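Local coordinates for short chain dehydrogenase (PDB 3UCX), which is probably an oxidoreductase of the short-chain dehydrogenase family, built on a Rossmann fold that in relatives binds a nicotinamide cofactor, at residues Met102-Met113 / Ala155-Ala163; Ser147-Ala155 / Ala254-Ala264. All coordinates share one frame; numbering follows the deposited sequence.

Contact 1: residues Met102-Met113 / Ala155-Ala163; sequences MKPFANTTFEHM and AKYGAYKMA
K103 O is gripped by two waters that tie it to the start of helix 158-179. One water donates to K103 O at 2.6 Å and accepts from A159 N. The other makes the same kind of bridge to G158 N, so K103 O is linked through two waters to two N-H groups of the first helical turn. Beside this bridge M102 SD sits over the centre of one face of the Y157 ring, 3.7 Å from the ring centroid, a Met-aromatic contact. Bends at chi2 (-55°) and chi3 (82°) fold the M102 chain over the ring. K156 runs alongside P104, with CG 4.0 Å from P104 CD. The F105 ring comes obliquely against the helix backbone, its CZ 3.4 Å from G158 C. G158 has no side chain, which lets the ring come this close. A159 CB packs on M113 CG at 3.9 Å and on the edge of the H112 ring. P104, A155 and K156 line a pocket holding 2-(2-methoxyethoxy)ethanol, probably from the crystallisation liquor. E177 of a second, neighbouring subunit accepts hydrogen bonds from K156 N and F105 N. Within the chain, the contact joins the first turns of helices 110-130 and 158-179.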
loop_
_atom_site.group_PDB
_atom_site.type_symbol
_atom_site.label_atom_id
_atom_site.label_comp_id
_atom_site.label_asym_id
_atom_site.label_seq_id
_atom_site.Cartn_x
_atom_site.Cartn_y
_atom_site.Cartn_z
ATOM N N MET A 102 10.574 18.154 -14.404
ATOM C CA MET A 102 11.077 18.084 -13.054
ATOM C C MET A 102 11.135 19.496 -12.428
ATOM O O MET A 102 12.054 20.194 -12.719
ATOM C CB MET A 102 12.508 17.524 -13.075
ATOM C CG MET A 102 12.677 16.103 -13.599
ATOM S SD MET A 102 11.646 14.917 -12.727
ATOM C CE MET A 102 10.054 15.140 -13.562
ATOM N N LYS A 103 10.132 19.943 -11.667
ATOM C CA LYS A 103 10.222 21.205 -10.891
ATOM C C LYS A 103 9.618 20.953 -9.493
ATOM O O LYS A 103 8.613 20.242 -9.366
ATOM C CB LYS A 103 9.519 22.437 -11.560
ATOM C CG LYS A 103 10.284 23.130 -12.714
ATOM C CD LYS A 103 9.885 24.591 -12.999
ATOM C CE LYS A 103 8.577 24.804 -13.790
ATOM N NZ LYS A 103 8.066 26.239 -13.937
ATOM N N PRO A 104 10.232 21.526 -8.439
ATOM C CA PRO A 104 9.548 21.499 -7.143
ATOM C C PRO A 104 8.208 22.194 -7.259
ATOM O O PRO A 104 8.017 23.048 -8.133
ATOM C CB PRO A 104 10.469 22.271 -6.203
ATOM C CG PRO A 104 11.525 22.895 -7.042
ATOM C CD PRO A 104 11.454 22.353 -8.434
ATOM N N PHE A 105 7.273 21.841 -6.393
ATOM C CA PHE A 105 5.979 22.484 -6.450
ATOM C C PHE A 105 6.117 23.997 -6.370
ATOM O O PHE A 105 5.407 24.723 -7.060
ATOM C CB PHE A 105 5.050 21.976 -5.326
ATOM C CG PHE A 105 4.318 20.710 -5.657
ATOM C CD1 PHE A 105 3.461 20.653 -6.744
ATOM C CD2 PHE A 105 4.409 19.601 -4.841
ATOM C CE1 PHE A 105 2.772 19.487 -7.045
ATOM C CE2 PHE A 105 3.710 18.439 -5.140
ATOM C CZ PHE A 105 2.870 18.394 -6.222
ATOM N N ALA A 106 7.057 24.471 -5.569
ATOM C CA ALA A 106 7.237 25.930 -5.359
ATOM C C ALA A 106 7.470 26.685 -6.666
ATOM O O ALA A 106 7.171 27.879 -6.770
ATOM C CB ALA A 106 8.381 26.189 -4.396
ATOM N N ASN A 107 8.020 25.992 -7.662
ATOM C CA ASN A 107 8.326 26.620 -8.942
ATOM C C ASN A 107 7.483 26.127 -10.107
ATOM O O ASN A 107 7.771 26.435 -11.264
ATOM C CB ASN A 107 9.809 26.443 -9.240
ATOM C CG ASN A 107 10.669 27.159 -8.218
ATOM O OD1 ASN A 107 10.287 28.211 -7.748
ATOM N ND2 ASN A 107 11.790 26.588 -7.859
ATOM N N THR A 108 6.424 25.394 -9.792
ATOM C CA THR A 108 5.532 24.851 -10.790
ATOM C C THR A 108 4.317 25.764 -10.920
ATOM O O THR A 108 3.679 26.095 -9.919
ATOM C CB THR A 108 5.074 23.445 -10.367
ATOM O OG1 THR A 108 6.218 22.620 -10.165
ATOM C CG2 THR A 108 4.173 22.788 -11.431
ATOM N N THR A 109 3.976 26.169 -12.139
ATOM C CA THR A 109 2.803 27.009 -12.327
ATOM C C THR A 109 1.499 26.211 -12.172
ATOM O O THR A 109 1.429 25.044 -12.557
ATOM C CB THR A 109 2.776 27.702 -13.707
ATOM O OG1 THR A 109 2.498 26.735 -14.728
ATOM C CG2 THR A 109 4.119 28.435 -14.014
ATOM N N PHE A 110 0.471 26.847 -11.626
ATOM C CA PHE A 110 -0.823 26.181 -11.485
ATOM C C PHE A 110 -1.390 25.818 -12.872
ATOM O O PHE A 110 -1.966 24.758 -13.052
ATOM C CB PHE A 110 -1.814 27.041 -10.676
ATOM C CG PHE A 110 -1.526 27.081 -9.189
ATOM C CD1 PHE A 110 -0.507 27.855 -8.686
ATOM C CD2 PHE A 110 -2.281 26.364 -8.297
ATOM C CE1 PHE A 110 -0.229 27.890 -7.320
ATOM C CE2 PHE A 110 -2.025 26.402 -6.933
ATOM C CZ PHE A 110 -0.986 27.140 -6.443
ATOM N N GLU A 111 -1.202 26.699 -13.844
ATOM C CA GLU A 111 -1.614 26.428 -15.221
ATOM C C GLU A 111 -1.019 25.112 -15.739
ATOM O O GLU A 111 -1.726 24.318 -16.366
ATOM C CB GLU A 111 -1.236 27.623 -16.122
ATOM C CG GLU A 111 -1.241 27.346 -17.617
ATOM C CD GLU A 111 -0.578 28.468 -18.421
ATOM O OE1 GLU A 111 -1.181 29.549 -18.494
ATOM O OE2 GLU A 111 0.544 28.269 -18.965
ATOM N N HIS A 112 0.264 24.861 -15.466
ATOM C CA HIS A 112 0.900 23.605 -15.898
ATOM C C HIS A 112 0.232 22.389 -15.299
ATOM O O HIS A 112 0.016 21.381 -15.979
ATOM C CB HIS A 112 2.386 23.603 -15.534
ATOM C CG HIS A 112 3.061 22.271 -15.736
ATOM N ND1 HIS A 112 3.392 21.806 -16.964
ATOM C CD2 HIS A 112 3.439 21.279 -14.824
ATOM C CE1 HIS A 112 3.964 20.579 -16.839
ATOM N NE2 HIS A 112 3.994 20.263 -15.532
ATOM N N MET A 113 -0.045 22.452 -13.997
ATOM C CA MET A 113 -0.660 21.326 -13.310
ATOM C C MET A 113 -2.103 21.110 -13.789
ATOM O O MET A 113 -2.531 19.959 -13.963
ATOM C CB MET A 113 -0.576 21.537 -11.812
ATOM C CG MET A 113 0.867 21.544 -11.312
ATOM S SD MET A 113 1.017 21.623 -9.522
ATOM C CE MET A 113 0.607 23.352 -9.244
ATOM N N ALA A 155 11.738 14.515 -4.786
ATOM C CA ALA A 155 11.636 15.928 -5.074
ATOM C C ALA A 155 11.615 16.145 -6.583
ATOM O O ALA A 155 12.245 15.389 -7.336
ATOM C CB ALA A 155 12.793 16.697 -4.426
ATOM N N LYS A 156 10.845 17.138 -6.997
ATOM C CA LYS A 156 10.693 17.593 -8.368
ATOM C C LYS A 156 9.750 16.755 -9.238
ATOM O O LYS A 156 9.442 17.174 -10.345
ATOM C CB LYS A 156 12.036 17.803 -9.067
ATOM C CG LYS A 156 12.975 18.709 -8.284
ATOM C CD LYS A 156 14.039 19.330 -9.171
ATOM C CE LYS A 156 15.045 20.090 -8.319
ATOM N NZ LYS A 156 16.142 20.765 -9.089
ATOM N N TYR A 157 9.293 15.609 -8.732
ATOM C CA TYR A 157 8.335 14.793 -9.457
ATOM C C TYR A 157 6.880 15.101 -9.090
ATOM O O TYR A 157 5.990 14.362 -9.500
ATOM C CB TYR A 157 8.606 13.308 -9.162
ATOM C CG TYR A 157 9.858 12.738 -9.773
ATOM C CD1 TYR A 157 9.816 12.094 -11.002
ATOM C CD2 TYR A 157 11.078 12.805 -9.113
ATOM C CE1 TYR A 157 10.966 11.548 -11.557
ATOM C CE2 TYR A 157 12.223 12.259 -9.656
ATOM C CZ TYR A 157 12.153 11.630 -10.878
ATOM O OH TYR A 157 13.280 11.087 -11.443
ATOM N N GLY A 158 6.633 16.171 -8.330
ATOM C CA GLY A 158 5.308 16.430 -7.770
ATOM C C GLY A 158 4.151 16.581 -8.758
ATOM O O GLY A 158 3.102 15.950 -8.567
ATOM N N ALA A 159 4.295 17.415 -9.782
ATOM C CA ALA A 159 3.178 17.625 -10.704
ATOM C C ALA A 159 2.838 16.321 -11.397
ATOM O O ALA A 159 1.672 15.993 -11.576
ATOM C CB ALA A 159 3.503 18.713 -11.743
ATOM N N TYR A 160 3.880 15.579 -11.765
ATOM C CA TYR A 160 3.734 14.303 -12.464
ATOM C C TYR A 160 3.094 13.250 -11.550
ATOM O O TYR A 160 2.141 12.576 -11.945
ATOM C CB TYR A 160 5.112 13.838 -12.952
ATOM C CG TYR A 160 5.105 12.747 -13.989
ATOM C CD1 TYR A 160 4.289 12.822 -15.099
ATOM C CD2 TYR A 160 5.987 11.680 -13.910
ATOM C CE1 TYR A 160 4.303 11.829 -16.068
ATOM C CE2 TYR A 160 5.999 10.687 -14.880
ATOM C CZ TYR A 160 5.143 10.770 -15.941
ATOM O OH TYR A 160 5.139 9.818 -16.942
ATOM N N LYS A 161 3.599 13.127 -10.329
ATOM C CA LYS A 161 2.979 12.227 -9.347
ATOM C C LYS A 161 1.504 12.590 -9.051
ATOM O O LYS A 161 0.649 11.694 -8.913
ATOM C CB LYS A 161 3.780 12.198 -8.045
ATOM C CG LYS A 161 3.252 11.253 -6.948
ATOM C CD LYS A 161 4.005 11.506 -5.657
ATOM C CE LYS A 161 3.582 10.695 -4.430
ATOM N NZ LYS A 161 3.695 9.274 -4.731
ATOM N N MET A 162 1.218 13.881 -8.957
ATOM C CA MET A 162 -0.151 14.326 -8.657
ATOM C C MET A 162 -1.128 13.882 -9.742
ATOM O O MET A 162 -2.168 13.290 -9.441
ATOM C CB MET A 162 -0.241 15.837 -8.487
ATOM C CG MET A 162 -1.689 16.377 -8.430
ATOM S SD MET A 162 -1.748 18.161 -8.691
ATOM C CE MET A 162 -0.912 18.662 -7.191
ATOM N N ALA A 163 -0.786 14.157 -10.994
ATOM C CA ALA A 163 -1.656 13.821 -12.125
ATOM C C ALA A 163 -1.784 12.311 -12.277
ATOM O O ALA A 163 -2.891 11.766 -12.493
ATOM C CB ALA A 163 -1.103 14.440 -13.399
HETATM O O HOH W 1 7.565 18.574 -7.439
HETATM O O HOH W 2 6.368 19.493 -10.401
#

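Contact 2: residues Ser147-Ala155 / Ala254-Ala264; sequences SMVVRHSQA and ALDVNCGEYKA
In this Rossmann-type fold the outermost strand 254-257 and the chain end that follows it pack on the loop after strand 141-145. A salt bridge ties the loop to the strand. R151 meets D256 side-on with two nitrogens, one to each carboxylate oxygen. A bend at chi2 (-66°) brings the R151 guanidinium to D256. R151 NE donates to D256 OD2 at 2.8 Å, with an angle of 163° at the hydrogen. R151 NH2 donates to D256 OD1 at 2.8 Å on its syn lone pair, a more bent bond. Two bonds fix the rotation of both flat groups, whose planes are 33° apart. A264 CB lies over the centre of one guanidinium face, 3.4 Å from R151 CZ.

Y262 carries the apolar part. Its CB packs on R151 CB at 3.7 Å, and R151 and Y262 run antiparallel past one another. M148 lies crosswise to Y262, with M148 CG 3.5 Å from Y262 CD2 and M148 SD at the ring edge, a Met-aromatic contact. N258 to E261 form a type I' turn. N258 OD1 accepts from G260 N in an Asx turn, while N258 ND2 donates to Y262 O. Q253 of a third subunit hydrogen-bonds to Y262 O and A264 N. At the far end a water accepts from Q154 NE2 at 2.8 Å and donates to E261 OE2 at 2.7 Å.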
loop_
_atom_site.group_PDB
_atom_site.type_symbol
_atom_site.label_atom_id
_atom_site.label_comp_id
_atom_site.label_asym_id
_atom_site.label_seq_id
_atom_site.Cartn_x
_atom_site.Cartn_y
_atom_site.Cartn_z
ATOM N N SER A 147 2.625 5.361 -14.207
ATOM C CA SER A 147 4.044 5.642 -13.995
ATOM C C SER A 147 4.510 5.216 -12.618
ATOM O O SER A 147 3.780 5.316 -11.639
ATOM C CB SER A 147 4.336 7.131 -14.156
ATOM O OG SER A 147 5.683 7.457 -13.779
ATOM N N MET A 148 5.753 4.744 -12.565
ATOM C CA MET A 148 6.472 4.472 -11.306
ATOM C C MET A 148 6.462 5.616 -10.312
ATOM O O MET A 148 6.635 5.400 -9.130
ATOM C CB MET A 148 7.926 4.095 -11.642
ATOM C CG MET A 148 8.696 3.448 -10.514
ATOM S SD MET A 148 10.327 2.860 -11.038
ATOM C CE MET A 148 11.197 4.434 -11.240
ATOM N N VAL A 149 6.324 6.848 -10.789
ATOM C CA VAL A 149 6.303 8.028 -9.937
ATOM C C VAL A 149 5.273 7.916 -8.806
ATOM O O VAL A 149 5.425 8.520 -7.770
ATOM C CB VAL A 149 5.973 9.285 -10.771
ATOM C CG1 VAL A 149 4.489 9.327 -11.120
ATOM C CG2 VAL A 149 6.387 10.540 -10.039
ATOM N N VAL A 150 4.208 7.139 -9.017
ATOM C CA VAL A 150 3.217 7.006 -7.952
ATOM C C VAL A 150 3.740 6.189 -6.755
ATOM O O VAL A 150 3.134 6.189 -5.685
ATOM C CB VAL A 150 1.866 6.454 -8.457
ATOM C CG1 VAL A 150 1.321 7.339 -9.589
ATOM C CG2 VAL A 150 1.976 4.993 -8.873
ATOM N N ARG A 151 4.865 5.494 -6.945
ATOM C CA ARG A 151 5.439 4.626 -5.910
ATOM C C ARG A 151 6.454 5.330 -5.013
ATOM O O ARG A 151 6.943 4.725 -4.056
ATOM C CB ARG A 151 6.104 3.411 -6.562
ATOM C CG ARG A 151 5.157 2.590 -7.428
ATOM C CD ARG A 151 4.070 1.929 -6.619
ATOM N NE ARG A 151 3.245 0.999 -7.392
ATOM C CZ ARG A 151 2.075 0.517 -6.970
ATOM N NH1 ARG A 151 1.614 0.859 -5.746
ATOM N NH2 ARG A 151 1.375 -0.328 -7.739
ATOM N N HIS A 152 6.778 6.587 -5.318
ATOM C CA HIS A 152 7.722 7.361 -4.507
ATOM C C HIS A 152 7.302 8.799 -4.376
ATOM O O HIS A 152 6.263 9.193 -4.905
ATOM C CB HIS A 152 9.180 7.210 -5.035
ATOM C CG HIS A 152 9.423 7.751 -6.429
ATOM N ND1 HIS A 152 9.635 9.066 -6.686
ATOM C CD2 HIS A 152 9.583 7.087 -7.651
ATOM C CE1 HIS A 152 9.870 9.232 -8.014
ATOM N NE2 HIS A 152 9.830 8.015 -8.600
ATOM N N SER A 153 8.094 9.587 -3.641
ATOM C CA SER A 153 7.763 10.989 -3.396
ATOM C C SER A 153 8.973 11.889 -3.619
ATOM O O SER A 153 9.156 12.910 -2.937
ATOM C CB SER A 153 7.223 11.114 -1.970
ATOM O OG SER A 153 6.014 10.373 -1.839
ATOM N N GLN A 154 9.794 11.529 -4.606
ATOM C CA GLN A 154 11.054 12.220 -4.821
ATOM C C GLN A 154 10.816 13.666 -5.222
ATOM O O GLN A 154 9.830 14.020 -5.897
ATOM C CB GLN A 154 11.940 11.491 -5.844
ATOM C CG GLN A 154 12.467 10.137 -5.352
ATOM C CD GLN A 154 13.262 9.406 -6.431
ATOM O OE1 GLN A 154 14.086 10.014 -7.092
ATOM N NE2 GLN A 154 12.991 8.109 -6.632
ATOM N N ALA A 155 11.738 14.515 -4.786
ATOM C CA ALA A 155 11.636 15.928 -5.074
ATOM C C ALA A 155 11.615 16.145 -6.583
ATOM O O ALA A 155 12.245 15.389 -7.336
ATOM C CB ALA A 155 12.793 16.697 -4.426
ATOM N N ALA A 254 -2.826 -2.522 -10.707
ATOM C CA ALA A 254 -1.697 -1.804 -11.229
ATOM C C ALA A 254 -0.537 -2.816 -11.354
ATOM O O ALA A 254 -0.145 -3.441 -10.378
ATOM C CB ALA A 254 -1.320 -0.668 -10.262
ATOM N N LEU A 255 0.006 -2.987 -12.544
ATOM C CA LEU A 255 1.137 -3.907 -12.736
ATOM C C LEU A 255 2.373 -3.055 -13.032
ATOM O O LEU A 255 2.435 -2.354 -14.043
ATOM C CB LEU A 255 0.839 -4.847 -13.888
ATOM C CG LEU A 255 1.915 -5.857 -14.332
ATOM C CD1 LEU A 255 2.283 -6.752 -13.156
ATOM C CD2 LEU A 255 1.484 -6.686 -15.544
ATOM N N ASP A 256 3.327 -3.083 -12.122
ATOM C CA ASP A 256 4.524 -2.254 -12.221
ATOM C C ASP A 256 5.555 -2.966 -13.056
ATOM O O ASP A 256 5.820 -4.140 -12.825
ATOM C CB ASP A 256 5.096 -1.997 -10.832
ATOM C CG ASP A 256 4.185 -1.128 -9.962
ATOM O OD1 ASP A 256 3.082 -1.587 -9.606
ATOM O OD2 ASP A 256 4.580 -0.003 -9.613
ATOM N N VAL A 257 6.116 -2.263 -14.033
ATOM C CA VAL A 257 7.131 -2.833 -14.918
ATOM C C VAL A 257 8.362 -1.953 -14.723
ATOM O O VAL A 257 8.516 -0.918 -15.374
ATOM C CB VAL A 257 6.682 -2.878 -16.387
ATOM C CG1 VAL A 257 7.727 -3.599 -17.258
ATOM C CG2 VAL A 257 5.317 -3.555 -16.551
ATOM N N ASN A 258 9.215 -2.361 -13.798
ATOM C CA ASN A 258 10.309 -1.531 -13.348
ATOM C C ASN A 258 11.541 -2.277 -12.909
ATOM O O ASN A 258 12.408 -1.698 -12.234
ATOM C CB ASN A 258 9.810 -0.600 -12.223
ATOM C CG ASN A 258 9.319 -1.345 -10.998
ATOM O OD1 ASN A 258 9.725 -2.480 -10.731
ATOM N ND2 ASN A 258 8.448 -0.686 -10.205
ATOM N N CYS A 259 11.630 -3.547 -13.281
ATOM C CA CYS A 259 12.773 -4.391 -12.956
ATOM C C CYS A 259 13.038 -4.466 -11.459
ATOM O O CYS A 259 14.148 -4.782 -11.031
ATOM C CB CYS A 259 14.007 -3.973 -13.778
ATOM S SG CYS A 259 13.711 -4.333 -15.515
ATOM N N GLY A 260 11.978 -4.224 -10.672
ATOM C CA GLY A 260 12.034 -4.396 -9.228
ATOM C C GLY A 260 12.307 -3.154 -8.394
ATOM O O GLY A 260 12.340 -3.256 -7.188
ATOM N N GLU A 261 12.447 -1.985 -9.002
ATOM C CA GLU A 261 12.827 -0.790 -8.244
ATOM C C GLU A 261 11.855 -0.454 -7.108
ATOM O O GLU A 261 12.281 -0.127 -5.986
ATOM C CB GLU A 261 13.043 0.419 -9.165
ATOM C CG GLU A 261 13.678 1.582 -8.415
ATOM C CD GLU A 261 14.194 2.706 -9.282
ATOM O OE1 GLU A 261 14.051 2.692 -10.499
ATOM O OE2 GLU A 261 14.726 3.663 -8.704
ATOM N N TYR A 262 10.562 -0.560 -7.407
ATOM C CA TYR A 262 9.501 -0.449 -6.402
ATOM C C TYR A 262 8.592 -1.663 -6.511
ATOM O O TYR A 262 8.281 -2.143 -7.606
ATOM C CB TYR A 262 8.702 0.845 -6.558
ATOM C CG TYR A 262 9.565 2.062 -6.331
ATOM C CD1 TYR A 262 9.788 2.564 -5.049
ATOM C CD2 TYR A 262 10.200 2.686 -7.396
ATOM C CE1 TYR A 262 10.609 3.679 -4.864
ATOM C CE2 TYR A 262 11.018 3.789 -7.215
ATOM C CZ TYR A 262 11.223 4.274 -5.960
ATOM O OH TYR A 262 12.030 5.391 -5.802
ATOM N N LYS A 263 8.164 -2.149 -5.355
ATOM C CA LYS A 263 7.421 -3.390 -5.263
ATOM C C LYS A 263 6.041 -3.156 -4.661
ATOM O O LYS A 263 5.898 -2.476 -3.644
ATOM C CB LYS A 263 8.196 -4.360 -4.406
ATOM C CG LYS A 263 9.585 -4.669 -4.971
ATOM C CD LYS A 263 10.309 -5.729 -4.198
ATOM C CE LYS A 263 11.701 -6.045 -4.799
ATOM N NZ LYS A 263 12.647 -4.893 -4.906
ATOM N N ALA A 264 5.027 -3.718 -5.298
ATOM C CA ALA A 264 3.644 -3.621 -4.823
ATOM C C ALA A 264 2.865 -4.869 -5.242
ATOM O O ALA A 264 1.710 -5.061 -4.799
ATOM C CB ALA A 264 2.976 -2.380 -5.396
ATOM O OXT ALA A 264 3.398 -5.693 -6.005
HETATM O O HOH W 3 13.678 6.124 -8.516
#

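How the contacts relate
Contacts 1 and 2 lie about 18 Å apart between centres and share A155. Both are partly buried. Residues 147-155 lead straight into helix 158-179, so one continuous run of chain serves both. Contact 1 joins helix starts through water bridges and apolar packing, and no clear direct hydrogen bond crosses it. Contact 2 lies nearer the centre of the chain, beside an edge strand, and is held by a charged pair. The two touch directly: K161 NZ lies 2.6 Å from H152 O, a probable hydrogen bond. The rings of Y157 and H152 also meet edge-to-face. Contact 1 faces the second subunit, whereas contact 2 faces mainly the third.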